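Endoglucanase (Clostridium thermocellum, PDB 2E4T) hydrolyses internal beta-1,4-glucosidic bonds of cellulose and probably of xyloglucan, through the family 44 glycoside hydrolase module of a longer multidomain protein. Local coordinates at residues A[266-269]-A[275-278]. Residues are numbered along the deposited sequence; the frame is centred on the assembly and turned at random.
Sequences KKAS and RLLD
Ser269, near the end of helix 257-272, reaches across to the loop that leads into strand 279-284 of the TIM-like barrel. Its OG accepts a hydrogen bond from Leu276 N at 2.9 Å. The bond is bent, with an angle of 143° at the hydrogen. OG stands beside its own backbone N (chi1 -64°), where it also hydrogen-bonds to Met265 O, one turn back in the helix, and to Tyr350 OH. Leu276 CB lies 3.4 Å from the same OG, so the start of the leucine side chain packs against the hydroxyl. From there the side chain points at the helix. Its CD1 branch comes 4.2 Å from Ala268 CB, and Val212 of helix 204-221 touches both residues. Arg275 turns away from the helix and bends back so that the edge of its guanidinium meets its own loop. Its NH1 gives a hydrogen bond of 2.8 Å to Leu277 O, which lies nearly in the guanidinium plane. Thr353 OG1 and Pro351 O also bind this guanidinium group. The buried hydroxyl thus has three polar partners. It ties the helix to the loop of an alpha-to-beta connection, while the leucine methyl adds a light apolar contact with Ala268.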
loop_
_atom_site.group_PDB
_atom_site.type_symbol
_atom_site.label_atom_id
_atom_site.label_comp_id
_atom_site.label_asym_id
_atom_site.label_seq_id
_atom_site.Cartn_x
_atom_site.Cartn_y
_atom_site.Cartn_z
ATOM N N LYS A 266 21.684 -2.497 -1.230
ATOM C CA LYS A 266 22.437 -3.358 -0.309
ATOM C C LYS A 266 23.926 -2.961 -0.342
ATOM O O LYS A 266 24.560 -2.863 0.705
ATOM C CB LYS A 266 22.272 -4.828 -0.674
ATOM C CG LYS A 266 23.079 -5.704 0.305
ATOM C CD LYS A 266 22.714 -7.124 0.373
ATOM C CE LYS A 266 23.366 -7.767 1.621
ATOM N NZ LYS A 266 24.828 -7.823 1.441
ATOM N N LYS A 267 24.483 -2.752 -1.543
ATOM C CA LYS A 267 25.892 -2.395 -1.659
ATOM C C LYS A 267 26.154 -1.095 -0.887
ATOM O O LYS A 267 27.152 -0.967 -0.163
ATOM C CB LYS A 267 26.265 -2.249 -3.148
ATOM C CG LYS A 267 27.647 -1.724 -3.486
ATOM C CD LYS A 267 27.919 -1.626 -4.998
ATOM C CE LYS A 267 29.372 -1.329 -5.278
ATOM N NZ LYS A 267 29.617 0.135 -5.101
ATOM N N ALA A 268 25.285 -0.081 -1.104
ATOM C CA ALA A 268 25.469 1.177 -0.428
ATOM C C ALA A 268 25.364 0.999 1.071
ATOM O O ALA A 268 26.106 1.653 1.853
ATOM C CB ALA A 268 24.449 2.209 -0.899
ATOM N N SER A 269 24.409 0.184 1.552
ATOM C CA SER A 269 24.256 -0.069 2.981
ATOM C C SER A 269 25.508 -0.782 3.537
ATOM O O SER A 269 25.948 -0.449 4.646
ATOM C CB SER A 269 23.029 -0.959 3.188
ATOM O OG SER A 269 21.845 -0.242 2.754
ATOM N N ARG A 275 21.591 -0.384 7.397
ATOM C CA ARG A 275 20.576 -0.570 6.398
ATOM C C ARG A 275 20.037 0.774 5.919
ATOM O O ARG A 275 19.557 1.591 6.729
ATOM C CB ARG A 275 19.448 -1.410 6.998
ATOM C CG ARG A 275 18.229 -1.526 6.082
ATOM C CD ARG A 275 17.200 -2.554 6.658
ATOM N NE ARG A 275 17.654 -3.937 6.520
ATOM C CZ ARG A 275 17.440 -4.683 5.430
ATOM N NH1 ARG A 275 16.867 -4.152 4.322
ATOM N NH2 ARG A 275 17.792 -5.974 5.460
ATOM N N LEU A 276 20.025 0.984 4.596
ATOM C CA LEU A 276 19.542 2.240 4.034
ATOM C C LEU A 276 18.213 2.072 3.300
ATOM O O LEU A 276 17.563 3.083 2.965
ATOM C CB LEU A 276 20.576 2.860 3.061
ATOM C CG LEU A 276 21.876 3.244 3.763
ATOM C CD1 LEU A 276 22.853 3.775 2.714
ATOM C CD2 LEU A 276 21.679 4.294 4.843
ATOM N N LEU A 277 17.798 0.841 2.990
ATOM C CA LEU A 277 16.478 0.581 2.414
ATOM C C LEU A 277 15.782 -0.381 3.377
ATOM O O LEU A 277 16.269 -1.501 3.561
ATOM C CB LEU A 277 16.577 -0.088 1.056
ATOM C CG LEU A 277 15.245 -0.453 0.398
ATOM C CD1 LEU A 277 14.421 0.794 0.037
ATOM C CD2 LEU A 277 15.433 -1.374 -0.754
ATOM N N ASP A 278 14.662 0.057 3.959
ATOM C CA ASP A 278 13.914 -0.828 4.845
ATOM C C ASP A 278 12.799 -1.571 4.121
ATOM O O ASP A 278 12.507 -2.737 4.468
ATOM C CB ASP A 278 13.349 -0.047 6.020
ATOM C CG ASP A 278 14.465 0.506 6.868
ATOM O OD1 ASP A 278 15.012 -0.280 7.691
ATOM O OD2 ASP A 278 14.813 1.698 6.688
#